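Local coordinates for protein pyridine nucleotide-disulphide oxidoreductase dimerisation region (Escherichia coli BL21, PDB 6KYY) that probably helps the cell resist reactive chlorine species, acting as an FAD-containing disulfide reductase that also binds copper(II), at residues 431-435 with 436-440; 307-310 with 311-315; 68-71 with 72-75; 209-212 with 213-216; 412-415 with 416-420. One frame throughout, in Å; residues are numbered along the deposited sequence.

How the contacts relate
All five contacts are local, along a helix, at its start or at its end, but their chemistry follows their place in the fold. Contacts 1 and 2 are buried and both bind FAD: contact 2 opens the helix that meets one flavin, and contact 1 carries the histidine loop that meets the other. Contact 5 is mostly buried, belongs with contact 1 to the dimerisation domain, and touches it through S437 CB and I412 CD1, 3.7 Å apart. Contacts 1, 2 and 5 all touch the second subunit. Contacts 3 and 4 are partly exposed, away from the subunit interface; the first caps a helix beside a copper ion, the second is plain packing in a beta-alpha-beta unit.

Contact 1. Residues 431-435 with 436-440; sequences FTHPS and MSESL. With FAD (flavin-adenine dinucleotide), chain E.
E438 reaches back to H433 through a histidine-carboxylate hydrogen bond in the loop leading into helix 439-443. H433 is probably the active-site proton acceptor of this pyridine nucleotide-disulfide oxidoreductase. Followed outward, E438 begins with CB 3.6 Å from F431 CB. E438 CB also lies 3.2 Å from S435 OG. A chi1 of 71° sets CG between the backbone N and the carbonyl carbon, so the otherwise extended chain runs back over S435 toward the imidazole. CD arrives at the edge of the H433 ring, near its plane, with ring and carboxylate planes 81° apart. At the tip, OE2 accepts from H433 ND1 at 2.5 Å, met on its syn side. OE2 is also met from above the carboxylate plane by S435 N, 3.2 Å away and nearly straight at 170°, and these two donors would together limit rotation of the carboxylate. OE1 receives only a weak bond from the same ND1, at 2.9 Å. The backbone of the glutamate is held too, since E438 N donates to S435 OG at 2.7 Å. On the F431 side, S437 O sits over the centre of the ring. The second subunit also bonds here: its E408 binds S437 OG and its H407 binds T432 OG1. Before the cis peptide to P434, the H433 carbonyl oxygen accepts from N3 of FAD (chain E), 3.3 Å away.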
# COMPACT_ATOMS: atom_id res chain seq x y z
N PHE B 431 10.73 8.54 2.57
CA PHE B 431 9.54 7.70 2.63
C PHE B 431 9.22 7.31 4.07
O PHE B 431 10.05 7.40 4.97
CB PHE B 431 9.73 6.44 1.79
CG PHE B 431 9.64 6.67 0.31
CD1 PHE B 431 8.41 6.84 -0.31
CD2 PHE B 431 10.78 6.70 -0.48
CE1 PHE B 431 8.32 7.05 -1.67
CE2 PHE B 431 10.70 6.91 -1.84
CZ PHE B 431 9.47 7.09 -2.44
N THR B 432 7.98 6.86 4.27
CA THR B 432 7.56 6.35 5.56
C THR B 432 8.28 5.04 5.87
O THR B 432 8.73 4.32 4.98
CB THR B 432 6.05 6.15 5.60
OG1 THR B 432 5.60 5.67 4.33
CG2 THR B 432 5.35 7.47 5.91
N HIS B 433 8.39 4.73 7.17
CA HIS B 433 9.17 3.59 7.62
C HIS B 433 8.53 3.00 8.87
O HIS B 433 8.16 3.76 9.78
CB HIS B 433 10.61 4.00 7.93
CG HIS B 433 11.50 2.87 8.34
ND1 HIS B 433 12.03 1.97 7.44
CD2 HIS B 433 11.97 2.51 9.56
CE1 HIS B 433 12.78 1.10 8.09
NE2 HIS B 433 12.77 1.41 9.38
N PRO B 434 8.37 1.67 8.94
CA PRO B 434 8.73 0.73 7.87
C PRO B 434 7.67 0.67 6.79
O PRO B 434 6.47 0.64 7.09
CB PRO B 434 8.84 -0.62 8.60
CG PRO B 434 8.66 -0.33 10.07
CD PRO B 434 7.91 0.96 10.15
N SER B 435 8.10 0.64 5.53
CA SER B 435 7.18 0.62 4.40
C SER B 435 7.78 -0.25 3.29
O SER B 435 8.95 -0.64 3.34
CB SER B 435 6.89 2.03 3.86
OG SER B 435 7.76 2.35 2.79
N MET B 436 6.95 -0.55 2.30
CA MET B 436 7.42 -1.17 1.08
C MET B 436 7.76 -0.14 0.01
O MET B 436 8.59 -0.41 -0.86
CB MET B 436 6.37 -2.15 0.54
CG MET B 436 5.99 -3.25 1.51
SD MET B 436 7.38 -4.33 1.87
CE MET B 436 7.73 -4.99 0.25
N SER B 437 7.14 1.04 0.08
CA SER B 437 7.48 2.11 -0.85
C SER B 437 8.87 2.66 -0.59
O SER B 437 9.53 3.15 -1.51
CB SER B 437 6.44 3.23 -0.76
OG SER B 437 5.13 2.71 -0.69
N GLU B 438 9.34 2.59 0.66
CA GLU B 438 10.67 3.09 1.00
C GLU B 438 11.78 2.30 0.33
O GLU B 438 12.87 2.84 0.13
CB GLU B 438 10.87 3.08 2.51
CG GLU B 438 11.02 1.69 3.09
CD GLU B 438 11.69 1.68 4.44
OE1 GLU B 438 12.64 2.47 4.64
OE2 GLU B 438 11.28 0.87 5.30
N SER B 439 11.52 1.04 -0.03
CA SER B 439 12.55 0.24 -0.69
C SER B 439 12.95 0.83 -2.04
O SER B 439 14.01 0.47 -2.57
CB SER B 439 12.06 -1.19 -0.87
OG SER B 439 10.84 -1.24 -1.58
N LEU B 440 12.13 1.73 -2.60
CA LEU B 440 12.55 2.47 -3.78
C LEU B 440 13.78 3.33 -3.52
O LEU B 440 14.49 3.68 -4.46
CB LEU B 440 11.39 3.34 -4.29
CG LEU B 440 10.17 2.59 -4.84
CD1 LEU B 440 9.00 3.54 -5.04
CD2 LEU B 440 10.51 1.88 -6.14
PA FAD E . 20.50 4.79 16.59
O1A FAD E . 19.58 5.50 17.51
O2A FAD E . 19.97 3.47 16.03
O5B FAD E . 21.90 4.56 17.27
C5B FAD E . 22.01 3.98 18.59
C4B FAD E . 23.04 2.89 18.56
O4B FAD E . 24.32 3.41 19.00
C3B FAD E . 22.74 1.69 19.46
O3B FAD E . 23.13 0.48 18.84
C2B FAD E . 23.58 1.99 20.71
O2B FAD E . 23.93 0.80 21.41
C1B FAD E . 24.81 2.63 20.07
N9A FAD E . 25.57 3.50 20.97
C8A FAD E . 25.09 4.51 21.76
N7A FAD E . 26.02 5.12 22.46
C5A FAD E . 27.19 4.47 22.11
C6A FAD E . 28.53 4.64 22.50
N6A FAD E . 28.93 5.56 23.38
N1A FAD E . 29.45 3.82 21.96
C2A FAD E . 29.05 2.89 21.08
N3A FAD E . 27.82 2.64 20.63
C4A FAD E . 26.93 3.47 21.19
N1 FAD E . 11.32 5.35 13.88
C2 FAD E . 10.60 5.43 12.73
O2 FAD E . 11.00 6.08 11.76
N3 FAD E . 9.40 4.76 12.62
C4 FAD E . 8.81 3.99 13.60
O4 FAD E . 7.73 3.44 13.39
C4X FAD E . 9.58 3.91 14.83
N5 FAD E . 9.09 3.20 15.81
C5X FAD E . 9.83 3.13 16.98
C6 FAD E . 9.34 2.37 18.05
C7 FAD E . 10.04 2.27 19.24
C7M FAD E . 9.47 1.45 20.37
C8 FAD E . 11.27 2.94 19.38
C8M FAD E . 12.06 2.85 20.66
C9 FAD E . 11.77 3.69 18.33
C9A FAD E . 11.06 3.79 17.13
N10 FAD E . 11.54 4.54 16.04
C10 FAD E . 10.82 4.63 14.88
C1' FAD E . 12.82 5.26 16.13
C2' FAD E . 13.99 4.47 15.56
O2' FAD E . 14.16 3.25 16.27
C3' FAD E . 15.27 5.31 15.68
O3' FAD E . 14.91 6.68 15.81
C4' FAD E . 16.22 5.16 14.50
O4' FAD E . 16.89 3.90 14.59
C5' FAD E . 17.22 6.29 14.41
O5' FAD E . 18.55 5.74 14.49
P FAD E . 19.81 6.67 14.64
O1P FAD E . 20.36 7.01 13.25
O2P FAD E . 19.52 7.84 15.51
O3P FAD E . 20.86 5.72 15.36

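Contact 2. Residues 307-310 with 311-315; sequences TYIS and LDDYR. With FAD (flavin-adenine dinucleotide), chain N.
L311 N donates to T307 O at 2.9 Å, one of the bonds that build the first turns of helix 307-321, the helix whose N-terminal end faces the flavin in this disulfide reductase. The other backbone bonds across the contact follow the same i to i+4 pattern, with D313 N on I309 O and Y314 N on S310 O. D312 N approaches Y308 O from well above the carbonyl plane, 48° out of it.

Bonds to FAD (chain N) form the second group. T307 N points at flavin O2 over 2.8 Å, almost straight at 170°. The start of the helix would therefore favour negative charge on that side of the isoalloxazine. One turn on, S310 carries OG anti to its own N (chi1 -164°) and donates to phosphate oxygen O1P at 2.7 Å, so a single helical turn holds both the flavin and the pyrophosphate. The Y308 ring lies obliquely beside the same carbonyl, its CE2 3.1 Å from O2, while Y308 OH bonds to P336 O.

Charged groups make up the third. D312 and D313 both form salt bridges with R332. D312 OD1 also forms a salt bridge with R315 NH1 at 3.2 Å, its hydrogen bond weak, and one with R327. R315 NH2 in turn reaches Q429 O of the second subunit, whose H433 packs on T307. T307 OG1 stands 3.2 Å from N1 of the flavin.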
# COMPACT_ATOMS: atom_id res chain seq x y z
N THR B 307 -10.76 -1.40 -14.69
CA THR B 307 -11.82 -0.53 -14.17
C THR B 307 -11.41 0.94 -14.27
O THR B 307 -12.25 1.80 -14.55
CB THR B 307 -12.15 -0.91 -12.73
OG1 THR B 307 -12.30 -2.33 -12.63
CG2 THR B 307 -13.44 -0.24 -12.29
N TYR B 308 -10.13 1.23 -14.05
CA TYR B 308 -9.65 2.61 -14.08
C TYR B 308 -9.51 3.15 -15.50
O TYR B 308 -9.40 4.37 -15.67
CB TYR B 308 -8.32 2.72 -13.34
CG TYR B 308 -7.36 1.57 -13.56
CD1 TYR B 308 -6.34 1.67 -14.50
CD2 TYR B 308 -7.47 0.39 -12.83
CE1 TYR B 308 -5.46 0.63 -14.71
CE2 TYR B 308 -6.59 -0.66 -13.04
CZ TYR B 308 -5.59 -0.53 -13.98
OH TYR B 308 -4.71 -1.57 -14.19
N ILE B 309 -9.50 2.29 -16.52
CA ILE B 309 -9.54 2.77 -17.89
C ILE B 309 -10.97 3.11 -18.29
O ILE B 309 -11.22 4.10 -18.99
CB ILE B 309 -8.91 1.74 -18.85
CG1 ILE B 309 -7.39 1.89 -18.87
CG2 ILE B 309 -9.44 1.91 -20.27
CD1 ILE B 309 -6.77 1.88 -17.51
N SER B 310 -11.94 2.31 -17.83
CA SER B 310 -13.34 2.68 -17.98
C SER B 310 -13.64 3.96 -17.22
O SER B 310 -14.44 4.79 -17.67
CB SER B 310 -14.24 1.54 -17.51
OG SER B 310 -15.57 1.71 -17.96
N LEU B 311 -13.02 4.15 -16.05
CA LEU B 311 -13.20 5.39 -15.30
C LEU B 311 -12.64 6.58 -16.07
O LEU B 311 -13.26 7.65 -16.10
CB LEU B 311 -12.54 5.28 -13.93
CG LEU B 311 -12.83 6.44 -12.98
CD1 LEU B 311 -14.32 6.50 -12.64
CD2 LEU B 311 -12.00 6.34 -11.71
N ASP B 312 -11.46 6.42 -16.68
CA ASP B 312 -10.92 7.48 -17.51
C ASP B 312 -11.80 7.74 -18.73
O ASP B 312 -11.85 8.87 -19.23
CB ASP B 312 -9.50 7.14 -17.96
CG ASP B 312 -8.78 8.32 -18.57
OD1 ASP B 312 -8.65 9.35 -17.87
OD2 ASP B 312 -8.35 8.22 -19.73
N ASP B 313 -12.50 6.71 -19.21
CA ASP B 313 -13.45 6.91 -20.30
C ASP B 313 -14.56 7.86 -19.89
O ASP B 313 -14.97 8.73 -20.67
CB ASP B 313 -14.03 5.56 -20.74
CG ASP B 313 -13.05 4.75 -21.57
OD1 ASP B 313 -13.21 3.52 -21.63
OD2 ASP B 313 -12.12 5.35 -22.15
N TYR B 314 -15.07 7.71 -18.66
CA TYR B 314 -16.04 8.67 -18.15
C TYR B 314 -15.46 10.08 -18.14
O TYR B 314 -16.17 11.05 -18.43
CB TYR B 314 -16.49 8.26 -16.74
CG TYR B 314 -16.86 9.43 -15.85
CD1 TYR B 314 -18.13 9.99 -15.91
CD2 TYR B 314 -15.95 9.98 -14.96
CE1 TYR B 314 -18.48 11.06 -15.10
CE2 TYR B 314 -16.28 11.05 -14.15
CZ TYR B 314 -17.55 11.58 -14.23
OH TYR B 314 -17.89 12.65 -13.42
N ARG B 315 -14.18 10.21 -17.80
CA ARG B 315 -13.54 11.52 -17.77
C ARG B 315 -13.50 12.14 -19.16
O ARG B 315 -13.68 13.35 -19.31
CB ARG B 315 -12.14 11.41 -17.19
CG ARG B 315 -12.11 10.97 -15.73
CD ARG B 315 -10.92 11.56 -15.00
NE ARG B 315 -10.59 10.80 -13.80
CZ ARG B 315 -9.52 10.02 -13.68
NH1 ARG B 315 -8.67 9.89 -14.69
NH2 ARG B 315 -9.30 9.36 -12.55
PA FAD N . -19.03 -3.55 -16.82
O1A FAD N . -18.59 -4.82 -17.45
O2A FAD N . -18.49 -3.29 -15.41
O5B FAD N . -20.60 -3.46 -16.81
C5B FAD N . -21.40 -4.26 -17.70
C4B FAD N . -22.84 -4.18 -17.25
O4B FAD N . -23.70 -4.00 -18.40
C3B FAD N . -23.37 -5.40 -16.50
O3B FAD N . -24.11 -5.00 -15.36
C2B FAD N . -24.24 -6.10 -17.54
O2B FAD N . -25.31 -6.82 -16.94
C1B FAD N . -24.77 -4.91 -18.33
N9A FAD N . -25.20 -5.23 -19.69
C8A FAD N . -24.52 -5.96 -20.63
N7A FAD N . -25.15 -6.09 -21.77
C5A FAD N . -26.33 -5.39 -21.57
C6A FAD N . -27.44 -5.14 -22.41
N6A FAD N . -27.54 -5.59 -23.66
N1A FAD N . -28.45 -4.40 -21.90
C2A FAD N . -28.35 -3.95 -20.65
N3A FAD N . -27.36 -4.12 -19.77
C4A FAD N . -26.38 -4.85 -20.30
N1 FAD N . -10.13 -4.56 -13.52
C2 FAD N . -9.19 -3.89 -12.79
O2 FAD N . -8.96 -2.69 -12.99
N3 FAD N . -8.49 -4.54 -11.79
C4 FAD N . -8.62 -5.87 -11.45
O4 FAD N . -7.94 -6.34 -10.54
C4X FAD N . -9.61 -6.59 -12.23
N5 FAD N . -9.82 -7.84 -11.95
C5X FAD N . -10.77 -8.52 -12.70
C6 FAD N . -11.00 -9.87 -12.42
C7 FAD N . -11.94 -10.59 -13.14
C7M FAD N . -12.16 -12.05 -12.81
C8 FAD N . -12.68 -9.96 -14.15
C8M FAD N . -13.71 -10.72 -14.94
C9 FAD N . -12.46 -8.62 -14.43
C9A FAD N . -11.51 -7.89 -13.71
N10 FAD N . -11.27 -6.53 -13.96
C10 FAD N . -10.32 -5.84 -13.24
C1' FAD N . -12.00 -5.82 -15.02
C2' FAD N . -13.25 -5.10 -14.51
O2' FAD N . -14.20 -6.04 -14.01
C3' FAD N . -13.88 -4.32 -15.66
O3' FAD N . -12.85 -3.89 -16.55
C4' FAD N . -14.69 -3.10 -15.22
O4' FAD N . -15.87 -3.53 -14.55
C5' FAD N . -15.05 -2.19 -16.38
O5' FAD N . -16.26 -2.67 -17.00
P FAD N . -17.16 -1.73 -17.89
O1P FAD N . -17.17 -0.32 -17.29
O2P FAD N . -16.73 -1.79 -19.30
O3P FAD N . -18.62 -2.32 -17.74

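Contact 3. Residues 68-71 with 72-75; sequences HTDF and VRAI. With CU (copper (II) ion), chain Q.
The N-cap of helix 71-94 is formed by D70, whose OD1 accepts from R73 N at 3.3 Å. With CG anti to the D70 backbone N (chi1 175°), the carboxylate folds back over the first turn, and the amide meets OD1 from above its plane, 46° out. R73 CG lies 3.4 Å from the same oxygen. The charged ends do not pair: R73 NH2 stays 4.4 Å from D70 OD1, which lies well outside the guanidinium plane, so only attraction at a distance is likely. Regular helical bonds follow, A74 N to D70 O and I75 N to F71 O, the second of 2.9 Å.

On the inner side, I75 CG1 sits over one face of the F71 ring as a CH-pi contact, 3.7 Å from the centroid and 19° off the normal. I75 CD1 adds a touch on F71 CZ at 3.6 Å. In the loop ahead, H68 NE2 binds a copper(II) ion at 2.6 Å, in the plane of its ring. F187 meets F71 edge-to-face, while L61 of helix 55-65 packs under A74 and I75, setting the start of helix 71-94 against that preceding helix.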
# COMPACT_ATOMS: atom_id res chain seq x y z
N HIS B 68 -5.22 -18.18 5.09
CA HIS B 68 -5.54 -19.61 5.19
C HIS B 68 -6.88 -19.83 5.88
O HIS B 68 -7.06 -20.77 6.66
CB HIS B 68 -4.42 -20.38 5.91
CG HIS B 68 -3.05 -20.08 5.37
ND1 HIS B 68 -2.66 -20.45 4.10
CD2 HIS B 68 -1.99 -19.45 5.92
CE1 HIS B 68 -1.41 -20.06 3.90
NE2 HIS B 68 -0.99 -19.45 4.99
N THR B 69 -7.84 -18.96 5.59
CA THR B 69 -9.18 -19.06 6.14
C THR B 69 -9.97 -20.13 5.41
O THR B 69 -9.75 -20.40 4.23
CB THR B 69 -9.89 -17.70 6.04
OG1 THR B 69 -9.19 -16.74 6.84
CG2 THR B 69 -11.33 -17.77 6.51
N ASP B 70 -10.89 -20.78 6.14
CA ASP B 70 -11.80 -21.74 5.54
C ASP B 70 -12.47 -21.15 4.31
O ASP B 70 -12.84 -19.98 4.29
CB ASP B 70 -12.85 -22.18 6.57
CG ASP B 70 -13.90 -23.10 5.97
OD1 ASP B 70 -15.10 -22.75 6.04
OD2 ASP B 70 -13.53 -24.16 5.44
N PHE B 71 -12.62 -21.98 3.27
CA PHE B 71 -13.11 -21.49 1.99
C PHE B 71 -14.56 -21.03 2.08
O PHE B 71 -14.93 -19.99 1.52
CB PHE B 71 -12.96 -22.57 0.92
CG PHE B 71 -13.55 -22.21 -0.41
CD1 PHE B 71 -12.91 -21.32 -1.25
CD2 PHE B 71 -14.76 -22.76 -0.81
CE1 PHE B 71 -13.46 -20.98 -2.47
CE2 PHE B 71 -15.31 -22.43 -2.04
CZ PHE B 71 -14.66 -21.54 -2.87
N VAL B 72 -15.41 -21.80 2.78
CA VAL B 72 -16.83 -21.45 2.85
C VAL B 72 -17.03 -20.16 3.63
O VAL B 72 -17.88 -19.33 3.28
CB VAL B 72 -17.63 -22.61 3.46
CG1 VAL B 72 -19.12 -22.36 3.31
CG2 VAL B 72 -17.24 -23.92 2.80
N ARG B 73 -16.26 -19.96 4.70
CA ARG B 73 -16.34 -18.71 5.45
C ARG B 73 -15.95 -17.52 4.58
O ARG B 73 -16.56 -16.45 4.67
CB ARG B 73 -15.46 -18.77 6.70
CG ARG B 73 -15.82 -19.88 7.67
CD ARG B 73 -16.59 -19.34 8.87
NE ARG B 73 -16.20 -20.01 10.11
CZ ARG B 73 -16.60 -21.23 10.46
NH1 ARG B 73 -16.19 -21.75 11.61
NH2 ARG B 73 -17.39 -21.93 9.66
N ALA B 74 -14.93 -17.70 3.73
CA ALA B 74 -14.52 -16.62 2.84
C ALA B 74 -15.57 -16.35 1.78
O ALA B 74 -15.81 -15.19 1.41
CB ALA B 74 -13.17 -16.96 2.20
N ILE B 75 -16.21 -17.40 1.26
CA ILE B 75 -17.32 -17.22 0.33
C ILE B 75 -18.47 -16.51 1.03
O ILE B 75 -19.17 -15.68 0.43
CB ILE B 75 -17.75 -18.57 -0.26
CG1 ILE B 75 -16.62 -19.18 -1.09
CG2 ILE B 75 -19.00 -18.41 -1.12
CD1 ILE B 75 -16.38 -18.47 -2.40
CU CU Q . 1.28 -18.53 4.27

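Contact 4. Residues 209-212 with 213-216; sequences ADNI and ATIL
I212 and L216 lie side by side and point the same way on helix 206-218, the connecting helix of a beta-alpha-beta unit between parallel strands 190-194 and 221-224 in the Rossmann-like domain. I212 CG2 and L216 CD1 approach to 4.1 Å, a contact of methyl groups one helical turn apart. Both are buried: L216 packs on helix 175-186 and on V221 of the parallel sheet, I212 on loop residues F200 and M341 and on L402 of strand 396-402. The backbone bond L216 N to I212 O, 2.9 Å long, accompanies it.

A second pair is turned differently. N211 and I215 run across each other at an angle, because N211 carries CG anti to its backbone N (chi1 -159°) and so brings the amide oxygen over the next turn. There N211 OD1 lies 3.2 Å from I215 CD1 and 3.5 Å from I215 CG1, a polar oxygen laid against an aliphatic branch and not a hydrogen bond.

T214 turns its hydroxyl back onto the main chain. With OG1 between the backbone N and carbonyl carbon (chi1 72°), the group folds onto the preceding turn and OG1 donates to N211 O at 3.1 Å. N211 O also accepts from I215 N at 3.0 Å. Both donors reach N211 O from one face of its plane, the hydroxyl with a C=O...OG1 angle of 118°.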
# COMPACT_ATOMS: atom_id res chain seq x y z
N ALA B 209 8.81 -13.73 -14.80
CA ALA B 209 7.97 -14.89 -15.09
C ALA B 209 8.51 -16.14 -14.39
O ALA B 209 7.74 -16.95 -13.87
CB ALA B 209 7.88 -15.12 -16.59
N ASP B 210 9.83 -16.31 -14.39
CA ASP B 210 10.43 -17.42 -13.66
C ASP B 210 10.16 -17.31 -12.16
O ASP B 210 9.87 -18.31 -11.50
CB ASP B 210 11.93 -17.48 -13.92
CG ASP B 210 12.26 -17.96 -15.32
OD1 ASP B 210 13.38 -17.69 -15.80
OD2 ASP B 210 11.40 -18.61 -15.95
N ASN B 211 10.25 -16.09 -11.62
CA ASN B 211 9.99 -15.89 -10.20
C ASN B 211 8.54 -16.22 -9.85
O ASN B 211 8.27 -16.83 -8.81
CB ASN B 211 10.33 -14.46 -9.80
CG ASN B 211 10.57 -14.31 -8.31
OD1 ASN B 211 9.79 -14.78 -7.48
ND2 ASN B 211 11.67 -13.65 -7.95
N ILE B 212 7.60 -15.84 -10.72
CA ILE B 212 6.20 -16.13 -10.46
C ILE B 212 5.94 -17.63 -10.52
O ILE B 212 5.18 -18.18 -9.72
CB ILE B 212 5.31 -15.36 -11.45
CG1 ILE B 212 5.35 -13.86 -11.15
CG2 ILE B 212 3.88 -15.87 -11.40
CD1 ILE B 212 4.64 -13.01 -12.17
N ALA B 213 6.59 -18.32 -11.46
CA ALA B 213 6.38 -19.76 -11.60
C ALA B 213 6.86 -20.52 -10.37
O ALA B 213 6.19 -21.45 -9.91
CB ALA B 213 7.09 -20.28 -12.85
N THR B 214 8.01 -20.13 -9.81
CA THR B 214 8.53 -20.84 -8.64
C THR B 214 7.74 -20.49 -7.38
O THR B 214 7.57 -21.35 -6.51
CB THR B 214 10.01 -20.53 -8.43
OG1 THR B 214 10.16 -19.18 -7.97
CG2 THR B 214 10.79 -20.71 -9.72
N ILE B 215 7.25 -19.25 -7.27
CA ILE B 215 6.35 -18.92 -6.16
C ILE B 215 5.09 -19.77 -6.24
O ILE B 215 4.61 -20.29 -5.23
CB ILE B 215 6.02 -17.41 -6.17
CG1 ILE B 215 7.25 -16.58 -5.79
CG2 ILE B 215 4.87 -17.11 -5.22
CD1 ILE B 215 7.01 -15.09 -5.83
N LEU B 216 4.55 -19.92 -7.45
CA LEU B 216 3.36 -20.75 -7.63
C LEU B 216 3.69 -22.24 -7.50
O LEU B 216 2.85 -23.01 -7.01
CB LEU B 216 2.72 -20.47 -8.99
CG LEU B 216 1.98 -19.14 -9.14
CD1 LEU B 216 1.41 -19.00 -10.54
CD2 LEU B 216 0.89 -19.03 -8.09

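Contact 5. Residues 412-415 with 416-420; sequences IVKM and VMDAG
K414 NZ and D418 OD1 form a salt bridge of 2.7 Å one turn apart on helix 406-418, close to its C-terminal end in the dimerisation domain. NZ uses the syn lone pair of OD1. K414 leaves the backbone with CG anti to N (chi1 -172°), then bends at chi2 and again at chi4, which lays its aliphatic part beside the aspartate: K414 CE is 3.3 Å from D418 OD1.

The tightly packed part lies on the other faces of the helix, where I412, V413 and V416 are buried. V413 and M417 are both backed by M396 of strand 396-402 and V348 of strand 345-349, though they touch each other only lightly, V413 CG1 lying 4.4 Å from M417 SD. V416 turns to helix 424-428, meeting I425 and L426. I412 packs on I412 of the second subunit, and V416 on its M415, so this part of the helix belongs to the dimer interface.

The solvent side is the C-terminal end, where A419 and G420 are exposed. A419 N still donates to M415 O, in the carbonyl plane at 3.1 Å. G420, with a positive phi of 66°, ends the helix in a Schellman motif, and its return bond from G420 N to M417 O is weak at 3.4 Å.

The buried lysine charge is shared: NZ also bonds to N334 O, and D418 OD2 accepts from N334 ND2. Pairing with D418 would favour the protonated lysine, while both ends of the ion pair tie the last helical turn to the loop at N334.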
# COMPACT_ATOMS: atom_id res chain seq x y z
N ILE B 412 3.35 5.17 -7.19
CA ILE B 412 4.43 6.12 -6.95
C ILE B 412 5.38 6.16 -8.15
O ILE B 412 5.81 7.23 -8.58
CB ILE B 412 5.19 5.78 -5.66
CG1 ILE B 412 4.26 5.84 -4.45
CG2 ILE B 412 6.37 6.72 -5.46
CD1 ILE B 412 4.96 5.69 -3.12
N VAL B 413 5.71 4.99 -8.69
CA VAL B 413 6.60 4.92 -9.85
C VAL B 413 5.94 5.57 -11.06
O VAL B 413 6.59 6.31 -11.82
CB VAL B 413 7.00 3.47 -10.13
CG1 VAL B 413 7.88 3.38 -11.36
CG2 VAL B 413 7.70 2.87 -8.92
N LYS B 414 4.65 5.31 -11.27
CA LYS B 414 3.94 5.93 -12.38
C LYS B 414 3.88 7.44 -12.24
O LYS B 414 3.81 8.16 -13.25
CB LYS B 414 2.53 5.35 -12.48
CG LYS B 414 1.76 5.78 -13.71
CD LYS B 414 0.46 6.47 -13.34
CE LYS B 414 -0.52 6.43 -14.50
NZ LYS B 414 0.14 6.79 -15.78
N MET B 415 3.92 7.94 -11.01
CA MET B 415 3.84 9.38 -10.77
C MET B 415 4.98 10.12 -11.46
O MET B 415 4.76 10.98 -12.32
CB MET B 415 3.84 9.65 -9.27
CG MET B 415 2.47 9.71 -8.63
SD MET B 415 1.67 11.30 -8.90
CE MET B 415 -0.04 10.79 -8.99
N VAL B 416 6.22 9.80 -11.08
CA VAL B 416 7.36 10.54 -11.61
C VAL B 416 7.63 10.21 -13.08
O VAL B 416 8.28 11.00 -13.77
CB VAL B 416 8.62 10.27 -10.76
CG1 VAL B 416 8.30 10.41 -9.28
CG2 VAL B 416 9.19 8.90 -11.05
N MET B 417 7.14 9.07 -13.57
CA MET B 417 7.30 8.77 -14.99
C MET B 417 6.39 9.66 -15.84
O MET B 417 6.79 10.11 -16.92
CB MET B 417 7.01 7.29 -15.26
CG MET B 417 8.15 6.37 -14.86
SD MET B 417 8.11 4.71 -15.57
CE MET B 417 6.56 4.74 -16.46
N ASP B 418 5.17 9.92 -15.36
CA ASP B 418 4.28 10.83 -16.07
C ASP B 418 4.82 12.26 -16.03
O ASP B 418 4.74 12.98 -17.03
CB ASP B 418 2.88 10.77 -15.46
CG ASP B 418 2.12 9.52 -15.87
OD1 ASP B 418 1.11 9.20 -15.22
OD2 ASP B 418 2.54 8.86 -16.85
N ALA B 419 5.37 12.68 -14.89
CA ALA B 419 5.90 14.03 -14.74
C ALA B 419 7.29 14.20 -15.32
O ALA B 419 7.87 15.29 -15.20
CB ALA B 419 5.91 14.42 -13.25
N GLY B 420 7.85 13.16 -15.95
CA GLY B 420 9.15 13.28 -16.58
C GLY B 420 10.31 13.52 -15.64
O GLY B 420 11.34 14.05 -16.06